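Local coordinates for protein glucokinase (Enterococcus faecalis, PDB 2QM1) that probably phosphorylates glucose using ATP, as a ROK-family sugar kinase that binds zinc and magnesium, at residues Ala21-Thr24 / Val28-Gln31; Ser53-Ile58 / Glu105-Ile110; Asp210-Gln215 / Phe229-Lys234; Gly124-Gly129 / Gly149-Gly154. All coordinates share one frame; numbering follows the deposited sequence. Where two conformers were deposited one is given.

Interaction 1. Residues Ala21-Thr24 / Val28-Gln31; sequences AILT and VVQQ
The carbonyl oxygen of Ile22 is gripped by two successive amides of the facing strand. Gln30 N comes to within 2.6 Å of Ile22 O, lying in the carbonyl plane, and Gln31 N adds a weak second bond to the same oxygen. Two residues set against one define a classic beta bulge, and the register slips by one between the Ile22–Gln31 and Leu23–Val29 pairs. Ile22 N returns a bond to Gln31 O at 3.0 Å, completing the antiparallel hydrogen-bonded pair. At the turn, Thr24 N donates to Val28 O (2.8 Å). Thr24 OG1, held between backbone N and carbonyl carbon (chi1 65°), accepts from Val28 N at 3.1 Å, so main chain and side chain together close the hairpin. On one face Ile22 and Gln31 run side by side in the same direction, Ile22 CD1 lying 3.6 Å from Gln31 NE2, while Gln31 OE1 is hydrogen-bonded to Arg57 NH2. On the other, Leu23 CD2 meets Val29 CG2 at 3.8 Å. Strand 17-24 continues inward through backbone bonds from Ala21 and Leu23 to strand 7-13, whereas strand 29-36 forms the sheet's outer edge within the chain; helix 310-318 packs on the Ala21 and Leu23 side.

Interaction 2. Residues Ser53-Ile58 / Glu105-Ile110; sequences SIRHRI and ESALGI
Leu108 presents its two methyl branches to different neighbours on helix 46-60, and the contact follows from that division. CD2 is directed at Ile54, whose side chain crosses that of leucine at about a right angle; CG2 of Ile54 lies 3.9 Å from Leu108 CD2, with Ile54 CD1 close to the same methyl. CD1 instead rests against the aliphatic part of Arg55, with Leu108 CD1 3.6 Å from Arg55 CG, the two side chains meeting at a slant. Arginine CG stands anti to its carbonyl carbon (chi1 -76°), and from there the chain runs extended to NE, carrying the guanidinium past the leucine toward the last turn of helix 100-108. Both helices lie against one side of the five-stranded mixed sheet of this actin-like ATPase domain, and Leu108 also reaches Ile71 of strand 68-75, while Ile54 packs on Phe20 of strand 17-24. Beyond the apolar layer, Arg55 NH2 donates to Ala107 O at 3.2 Å. The bond is nearly straight at the hydrogen (171°), and the acceptor sits at the edge of the guanidinium, within its plane. Seen from the carbonyl, however, the approach is strongly bent, with a C=O...N angle of 112° and the donor tilted from the carbonyl plane. The methyl of Ala107 lies beside the same nitrogen, Ala107 CB being 3.5 Å from Arg55 NH2.

Interaction 3. Residues Asp210-Gln215 / Phe229-Lys234; sequences DSELKQ and FEFAEK
Phe231 meets the start of helix 212-218 with its ring, touching both Leu213 and Glu212. Along 229-234, the first residue, Phe229, turns away from this contact and packs on Phe278 and Leu279 of helix 277-289. Glu230 follows on the exposed side, where its OE2 lies 3.5 Å from Lys234 NZ in a salt bridge one helical turn long. Then comes Phe231, whose CG is anti to the carbonyl carbon (chi1 -80°), a setting that sends the ring across to the other helix. Leu213 CB lies over one face, 4.3 Å from the ring centroid and 25° off its normal, a CH-pi contact; its nearest ring atom is Phe231 CD1 at 3.9 Å. Farther round the ring, Glu212 CB approaches Phe231 CE2 to 3.6 Å. Glu212 OE1 reaches the ring edge in its plane, 3.7 Å from Phe231 CE2, with the carboxylate turned almost perpendicular to the ring. Ala232 and Glu233, which closes the helix, lean toward Phe278. The first turn of helix 212-218 is held by an N-cap: Ser211 OG accepts from Lys214 N at 3.0 Å, and Asp236 OD1 from Leu213 N. Helix 237-261 closes the junction through Ala239, which touches both Leu213 and Phe231. The join between the helices is thus dispersive, while the carboxylate oxygen at the ring's edge, where the hydrogens carry partial positive charge, probably adds a mild electrostatic attraction.

Interaction 4. Residues Gly124-Gly129 / Gly149-Gly154; sequences GERWKG and GIVAAG
Val151 CG1 sits over one face of the Arg126 guanidinium, where helix 117-128 and strand 146-152 pack closely. Val151 CG1 lies 3.7 Å from Arg126 NE, displaced toward the rim of the flat group. The arginine and valine side chains cross at about a right angle, and both branches of Val151 touch the arginine chain, CG1 at 3.8 Å and CG2 at 4.0 Å from Arg126 CD. The arginine reaches this far because its CG is anti to the backbone N (chi1 178°) and its chain stays extended to NE. That nitrogen is held by a hydrogen bond to Asn134 O, which restrains the NE end of the group while the valine covers one face. The pairing joins two parts of the ROK fold: the helix follows strand 112-116 of one five-stranded sheet, while the strand belongs to the other, where Val151 bonds through its backbone to Val137. The magnesium site of Asn116, Asn119 and Gly148 lies near this junction, the ion about 10 Å from the valine side chain. Toward the outer end the fit slackens. Arg126 NH2 comes no nearer than 4.0 Å to Gly154 O, which lies oblique to the guanidinium, and both residues are partly exposed. Gly154 adopts positive phi (82°) in the turn after the strand, and Ala153 O beside it accepts from Lys155 NZ of the second subunit.

Overall arrangement
The four contacts sample both halves of the ROK kinase. Along the chain the order is interaction 1, interaction 2, interaction 4, interaction 3, each closing before the next opens. Interaction 1 lies in the first five-stranded sheet and interaction 2 in helices packed on it; their centres are 16 Å apart, and they touch through a probable hydrogen bond, Gln31 OE1 to Arg57 NH2 at 3.0 Å. Interaction 4, its centre 19 Å from that of interaction 1, is nearest the chain's centre, a helix-to-sheet contact beside the magnesium site. Interaction 3 is remote, 49 Å centre to centre from interaction 2, among helices at the far end of the other half.

Interaction 1. Residues Ala21-Thr24 / Val28-Gln31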
# COMPACT_ATOMS: atom_id res chain seq x y z
N ALA B 21 12.71 12.25 -24.37
CA ALA B 21 12.59 11.34 -25.51
C ALA B 21 11.32 11.63 -26.23
O ALA B 21 10.38 12.13 -25.63
CB ALA B 21 12.60 9.89 -25.09
N ILE B 22 11.33 11.25 -27.50
CA ILE B 22 10.17 11.22 -28.36
C ILE B 22 9.92 9.77 -28.72
O ILE B 22 10.82 9.04 -29.14
CB ILE B 22 10.38 12.06 -29.61
CG1 ILE B 22 10.40 13.56 -29.25
CG2 ILE B 22 9.27 11.79 -30.59
CD1 ILE B 22 11.02 14.39 -30.31
N LEU B 23 8.67 9.37 -28.53
CA LEU B 23 8.36 7.97 -28.64
C LEU B 23 7.14 7.80 -29.49
O LEU B 23 6.35 8.74 -29.63
CB LEU B 23 8.07 7.43 -27.22
CG LEU B 23 9.19 7.33 -26.19
CD1 LEU B 23 9.28 8.57 -25.31
CD2 LEU B 23 9.00 6.12 -25.27
N THR B 24 6.96 6.61 -30.06
CA THR B 24 5.68 6.28 -30.71
C THR B 24 4.65 6.09 -29.61
O THR B 24 5.01 5.90 -28.43
CB THR B 24 5.73 4.94 -31.49
OG1 THR B 24 5.93 3.87 -30.55
CG2 THR B 24 6.86 4.92 -32.53
N VAL B 28 7.79 2.98 -28.19
CA VAL B 28 9.11 2.79 -28.79
C VAL B 28 9.79 4.15 -28.94
O VAL B 28 9.22 5.06 -29.52
CB VAL B 28 9.02 2.17 -30.19
CG1 VAL B 28 10.40 1.86 -30.78
CG2 VAL B 28 8.07 0.93 -30.20
N VAL B 29 11.02 4.25 -28.44
CA VAL B 29 11.79 5.48 -28.41
C VAL B 29 12.29 5.83 -29.83
O VAL B 29 12.96 5.02 -30.45
CB VAL B 29 13.02 5.33 -27.38
CG1 VAL B 29 13.89 6.59 -27.33
CG2 VAL B 29 12.54 5.02 -25.99
N GLN B 30 11.94 7.01 -30.35
CA GLN B 30 12.45 7.46 -31.65
C GLN B 30 13.75 8.31 -31.56
O GLN B 30 14.63 8.16 -32.40
CB GLN B 30 11.34 8.22 -32.40
CG GLN B 30 10.04 7.40 -32.67
CD GLN B 30 8.93 8.20 -33.36
OE1 GLN B 30 8.86 9.46 -33.28
NE2 GLN B 30 8.04 7.49 -34.01
N GLN B 31 13.85 9.19 -30.54
CA GLN B 31 15.03 10.08 -30.29
C GLN B 31 15.16 10.34 -28.82
O GLN B 31 14.16 10.38 -28.15
CB GLN B 31 14.84 11.49 -30.88
CG GLN B 31 13.65 11.68 -31.72
CD GLN B 31 13.67 13.00 -32.45
OE1 GLN B 31 14.57 13.83 -32.26
NE2 GLN B 31 12.67 13.20 -33.29

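Interaction 2. Residues Ser53-Ile58 / Glu105-Ile110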
# COMPACT_ATOMS: atom_id res chain seq x y z
N SER B 53 14.38 23.67 -24.67
CA SER B 53 14.97 22.48 -25.27
C SER B 53 13.96 21.79 -26.23
O SER B 53 14.33 21.31 -27.29
CB SER B 53 15.45 21.53 -24.17
OG SER B 53 15.96 20.31 -24.71
N ILE B 54 12.69 21.75 -25.85
CA ILE B 54 11.66 21.19 -26.71
C ILE B 54 11.35 22.09 -27.91
O ILE B 54 11.23 21.62 -29.04
CB ILE B 54 10.40 20.84 -25.91
CG1 ILE B 54 10.64 19.59 -25.06
CG2 ILE B 54 9.16 20.67 -26.85
CD1 ILE B 54 9.63 19.42 -24.00
N ARG B 55 11.23 23.38 -27.69
CA ARG B 55 11.01 24.26 -28.81
C ARG B 55 12.15 24.08 -29.84
O ARG B 55 11.90 23.98 -31.05
CB ARG B 55 10.96 25.71 -28.35
CG ARG B 55 9.67 26.10 -27.65
CD ARG B 55 9.76 27.54 -27.23
NE ARG B 55 8.53 28.04 -26.60
CZ ARG B 55 8.47 29.12 -25.81
NH1 ARG B 55 9.57 29.81 -25.56
NH2 ARG B 55 7.32 29.49 -25.27
N HIS B 56 13.40 24.05 -29.35
CA HIS B 56 14.58 23.99 -30.24
C HIS B 56 14.68 22.68 -31.03
O HIS B 56 15.18 22.70 -32.15
CB HIS B 56 15.87 24.23 -29.44
CG HIS B 56 17.10 24.34 -30.28
ND1 HIS B 56 17.45 25.50 -30.94
CD2 HIS B 56 18.07 23.44 -30.57
CE1 HIS B 56 18.59 25.31 -31.59
NE2 HIS B 56 18.98 24.06 -31.37
N ARG B 57 14.19 21.58 -30.46
CA ARG B 57 14.28 20.23 -31.06
C ARG B 57 13.27 20.17 -32.19
O ARG B 57 13.54 19.75 -33.34
CB ARG B 57 14.00 19.16 -30.00
CG ARG B 57 14.25 17.71 -30.44
CD ARG B 57 15.75 17.48 -30.46
NE ARG B 57 16.05 16.13 -30.90
CZ ARG B 57 17.20 15.50 -30.69
NH1 ARG B 57 18.22 16.15 -30.11
NH2 ARG B 57 17.34 14.25 -31.15
N ILE B 58 12.07 20.64 -31.85
CA ILE B 58 11.02 20.78 -32.84
C ILE B 58 11.44 21.66 -34.01
O ILE B 58 11.20 21.32 -35.17
CB ILE B 58 9.71 21.24 -32.22
CG1 ILE B 58 9.10 20.06 -31.49
CG2 ILE B 58 8.73 21.72 -33.33
CD1 ILE B 58 8.02 20.42 -30.48
N GLU B 105 2.41 23.94 -20.34
CA GLU B 105 1.29 23.80 -21.23
C GLU B 105 1.11 25.13 -21.93
O GLU B 105 0.92 25.20 -23.16
CB GLU B 105 0.02 23.40 -20.47
CG GLU B 105 -0.78 22.38 -21.20
CD GLU B 105 -1.91 21.82 -20.40
OE1 GLU B 105 -2.62 22.61 -19.73
OE2 GLU B 105 -2.09 20.59 -20.46
N SER B 106 1.20 26.19 -21.14
CA SER B 106 1.04 27.55 -21.70
C SER B 106 2.06 27.88 -22.81
O SER B 106 1.70 28.31 -23.92
CB SER B 106 1.13 28.59 -20.60
OG SER B 106 0.77 29.86 -21.15
N ALA B 107 3.33 27.63 -22.51
CA ALA B 107 4.43 27.93 -23.42
C ALA B 107 4.40 27.08 -24.69
O ALA B 107 4.82 27.53 -25.74
CB ALA B 107 5.75 27.73 -22.71
N LEU B 108 3.96 25.83 -24.57
CA LEU B 108 4.18 24.85 -25.62
C LEU B 108 2.93 24.60 -26.47
O LEU B 108 3.05 24.27 -27.65
CB LEU B 108 4.76 23.55 -25.02
CG LEU B 108 6.23 23.19 -25.27
CD1 LEU B 108 7.13 24.37 -25.81
CD2 LEU B 108 6.94 22.38 -24.13
N GLY B 109 1.74 24.78 -25.91
CA GLY B 109 0.51 24.58 -26.71
C GLY B 109 0.25 23.11 -27.05
O GLY B 109 -0.46 22.78 -28.04
N ILE B 110 0.81 22.23 -26.24
CA ILE B 110 0.52 20.81 -26.36
C ILE B 110 0.27 20.25 -24.95
O ILE B 110 0.96 20.61 -24.00
CB ILE B 110 1.62 20.05 -27.16
CG1 ILE B 110 2.36 19.03 -26.31
CG2 ILE B 110 2.56 20.98 -27.90
CD1 ILE B 110 1.95 17.69 -26.65

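Interaction 3. Residues Asp210-Gln215 / Phe229-Lys234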
# COMPACT_ATOMS: atom_id res chain seq x y z
N ASP B 210 40.27 -9.99 7.38
CA ASP B 210 40.44 -8.92 6.39
C ASP B 210 40.13 -9.35 4.97
O ASP B 210 40.23 -10.52 4.59
CB ASP B 210 41.80 -8.20 6.46
CG ASP B 210 41.76 -6.83 5.78
OD1 ASP B 210 41.02 -5.94 6.25
OD2 ASP B 210 42.46 -6.64 4.77
N SER B 211 39.77 -8.34 4.19
CA SER B 211 39.26 -8.50 2.87
C SER B 211 39.55 -7.22 2.09
O SER B 211 39.76 -6.17 2.67
CB SER B 211 37.76 -8.76 2.97
OG SER B 211 37.01 -7.60 3.32
N GLU B 212 39.55 -7.30 0.77
CA GLU B 212 39.73 -6.10 -0.01
C GLU B 212 38.66 -5.05 0.25
O GLU B 212 38.96 -3.85 0.23
CB GLU B 212 39.86 -6.39 -1.51
CG GLU B 212 40.79 -5.38 -2.20
CD GLU B 212 41.39 -5.91 -3.48
OE1 GLU B 212 40.63 -6.05 -4.47
OE2 GLU B 212 42.62 -6.16 -3.51
N LEU B 213 37.42 -5.51 0.48
CA LEU B 213 36.32 -4.59 0.73
C LEU B 213 36.46 -3.87 2.08
O LEU B 213 36.23 -2.65 2.16
CB LEU B 213 34.94 -5.28 0.64
CG LEU B 213 33.77 -4.33 1.01
CD1 LEU B 213 33.78 -3.06 0.17
CD2 LEU B 213 32.38 -4.95 0.99
N LYS B 214 36.80 -4.62 3.11
CA LYS B 214 36.90 -4.05 4.44
C LYS B 214 37.99 -2.96 4.46
O LYS B 214 37.77 -1.87 4.99
CB LYS B 214 37.21 -5.14 5.48
CG LYS B 214 37.33 -4.60 6.91
CD LYS B 214 38.19 -5.46 7.76
CE LYS B 214 38.91 -4.69 8.86
NZ LYS B 214 38.05 -4.00 9.85
N GLN B 215 39.15 -3.27 3.87
CA GLN B 215 40.24 -2.32 3.74
C GLN B 215 39.81 -0.99 3.11
O GLN B 215 40.11 0.07 3.65
CB GLN B 215 41.38 -2.94 2.95
CG GLN B 215 42.17 -4.02 3.69
CD GLN B 215 43.55 -4.25 3.09
OE1 GLN B 215 43.98 -5.39 2.91
NE2 GLN B 215 44.25 -3.16 2.80
N PHE B 229 28.55 -5.58 -3.99
CA PHE B 229 27.94 -6.81 -4.48
C PHE B 229 28.94 -7.68 -5.27
O PHE B 229 28.99 -8.89 -5.08
CB PHE B 229 26.62 -6.52 -5.24
CG PHE B 229 25.45 -6.27 -4.32
CD1 PHE B 229 24.52 -7.27 -4.06
CD2 PHE B 229 25.28 -5.03 -3.68
CE1 PHE B 229 23.46 -7.07 -3.19
CE2 PHE B 229 24.23 -4.81 -2.79
CZ PHE B 229 23.31 -5.83 -2.55
N GLU B 230 29.77 -7.06 -6.11
CA GLU B 230 30.78 -7.80 -6.87
C GLU B 230 31.82 -8.53 -5.96
O GLU B 230 32.20 -9.67 -6.25
CB GLU B 230 31.47 -6.89 -7.91
CG GLU B 230 32.29 -7.65 -8.98
CD GLU B 230 33.08 -6.74 -9.95
OE1 GLU B 230 32.73 -6.68 -11.15
OE2 GLU B 230 34.07 -6.09 -9.54
N PHE B 231 32.25 -7.88 -4.87
CA PHE B 231 33.10 -8.55 -3.87
C PHE B 231 32.36 -9.71 -3.27
O PHE B 231 32.94 -10.76 -3.06
CB PHE B 231 33.54 -7.60 -2.76
CG PHE B 231 34.70 -6.73 -3.13
CD1 PHE B 231 34.54 -5.35 -3.25
CD2 PHE B 231 35.96 -7.28 -3.38
CE1 PHE B 231 35.62 -4.51 -3.59
CE2 PHE B 231 37.05 -6.46 -3.73
CZ PHE B 231 36.88 -5.08 -3.83
N ALA B 232 31.06 -9.53 -3.02
CA ALA B 232 30.25 -10.59 -2.44
C ALA B 232 30.17 -11.79 -3.38
O ALA B 232 30.51 -12.90 -3.00
CB ALA B 232 28.86 -10.10 -2.07
N GLU B 233 29.76 -11.55 -4.62
CA GLU B 233 29.62 -12.62 -5.60
C GLU B 233 30.94 -13.40 -5.70
O GLU B 233 30.96 -14.63 -5.64
CB GLU B 233 29.18 -12.05 -6.96
CG GLU B 233 28.75 -13.06 -8.00
CD GLU B 233 27.84 -12.44 -9.10
OE1 GLU B 233 27.81 -11.17 -9.24
OE2 GLU B 233 27.16 -13.23 -9.84
N LYS B 234 32.02 -12.64 -5.82
CA LYS B 234 33.39 -13.14 -5.95
C LYS B 234 33.92 -13.84 -4.66
O LYS B 234 35.06 -14.33 -4.63
CB LYS B 234 34.28 -11.94 -6.32
CG LYS B 234 35.40 -12.20 -7.34
CD LYS B 234 35.09 -11.63 -8.75
CE LYS B 234 34.88 -10.09 -8.76
NZ LYS B 234 34.89 -9.44 -10.13

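Interaction 4. Residues Gly124-Gly129 / Gly149-Gly154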
# COMPACT_ATOMS: atom_id res chain seq x y z
N GLY B 124 6.81 3.18 -16.45
CA GLY B 124 7.67 2.74 -17.56
C GLY B 124 7.98 1.25 -17.43
O GLY B 124 7.92 0.49 -18.42
N GLU B 125 8.35 0.82 -16.23
CA GLU B 125 8.64 -0.62 -16.05
C GLU B 125 7.37 -1.47 -16.17
O GLU B 125 7.36 -2.52 -16.78
CB GLU B 125 9.44 -0.90 -14.76
CG GLU B 125 10.86 -0.35 -14.85
CD GLU B 125 11.82 -1.28 -15.60
OE1 GLU B 125 11.43 -2.46 -15.92
OE2 GLU B 125 12.96 -0.85 -15.83
N ARG B 126 6.26 -0.97 -15.67
CA ARG B 126 5.01 -1.69 -15.92
C ARG B 126 4.68 -1.85 -17.43
O ARG B 126 4.29 -2.93 -17.88
CB ARG B 126 3.87 -1.05 -15.15
CG ARG B 126 2.54 -1.69 -15.40
CD ARG B 126 1.51 -1.01 -14.57
NE ARG B 126 0.18 -1.44 -14.92
CZ ARG B 126 -0.72 -0.62 -15.45
NH1 ARG B 126 -0.43 0.68 -15.66
NH2 ARG B 126 -1.90 -1.09 -15.75
N TRP B 127 4.83 -0.77 -18.21
CA TRP B 127 4.42 -0.73 -19.62
C TRP B 127 5.31 -1.50 -20.54
O TRP B 127 4.79 -2.20 -21.43
CB TRP B 127 4.41 0.73 -20.13
CG TRP B 127 3.76 0.94 -21.51
CD1 TRP B 127 2.88 0.12 -22.15
CD2 TRP B 127 3.89 2.12 -22.33
NE1 TRP B 127 2.47 0.70 -23.34
CE2 TRP B 127 3.07 1.92 -23.47
CE3 TRP B 127 4.61 3.32 -22.21
CZ2 TRP B 127 2.98 2.87 -24.50
CZ3 TRP B 127 4.52 4.26 -23.23
CH2 TRP B 127 3.71 4.03 -24.37
N LYS B 128 6.63 -1.38 -20.36
CA LYS B 128 7.62 -1.94 -21.29
C LYS B 128 8.66 -2.81 -20.62
O LYS B 128 9.46 -3.49 -21.30
CB LYS B 128 8.29 -0.80 -22.07
CG LYS B 128 7.32 -0.11 -23.00
CD LYS B 128 7.02 -1.01 -24.21
CE LYS B 128 5.88 -0.44 -25.06
NZ LYS B 128 5.54 -1.39 -26.17
N GLY B 129 8.66 -2.83 -19.29
CA GLY B 129 9.67 -3.63 -18.59
C GLY B 129 9.11 -4.79 -17.79
O GLY B 129 8.14 -5.44 -18.24
N GLY B 149 7.32 3.56 -6.84
CA GLY B 149 6.00 3.81 -7.41
C GLY B 149 5.17 2.56 -7.21
O GLY B 149 5.69 1.43 -7.28
N ILE B 150 3.89 2.79 -6.92
CA ILE B 150 2.89 1.73 -6.73
C ILE B 150 1.72 1.83 -7.69
O ILE B 150 0.99 2.82 -7.71
CB ILE B 150 2.32 1.74 -5.26
CG1 ILE B 150 3.49 1.54 -4.25
CG2 ILE B 150 1.23 0.66 -5.19
CD1 ILE B 150 3.19 1.52 -2.65
N VAL B 151 1.57 0.81 -8.50
CA VAL B 151 0.37 0.66 -9.30
C VAL B 151 -0.46 -0.45 -8.61
O VAL B 151 0.02 -1.55 -8.34
CB VAL B 151 0.74 0.29 -10.75
CG1 VAL B 151 -0.47 -0.09 -11.50
CG2 VAL B 151 1.45 1.45 -11.42
N ALA B 152 -1.70 -0.14 -8.28
CA ALA B 152 -2.53 -1.07 -7.55
C ALA B 152 -3.89 -0.97 -8.18
O ALA B 152 -4.37 0.17 -8.41
CB ALA B 152 -2.59 -0.64 -6.06
N ALA B 153 -4.52 -2.12 -8.44
CA ALA B 153 -5.81 -2.20 -9.17
C ALA B 153 -5.83 -1.36 -10.44
O ALA B 153 -6.84 -0.71 -10.80
CB ALA B 153 -7.07 -1.86 -8.22
N GLY B 154 -4.72 -1.42 -11.17
CA GLY B 154 -4.62 -0.71 -12.43
C GLY B 154 -4.27 0.77 -12.39
O GLY B 154 -4.04 1.38 -13.45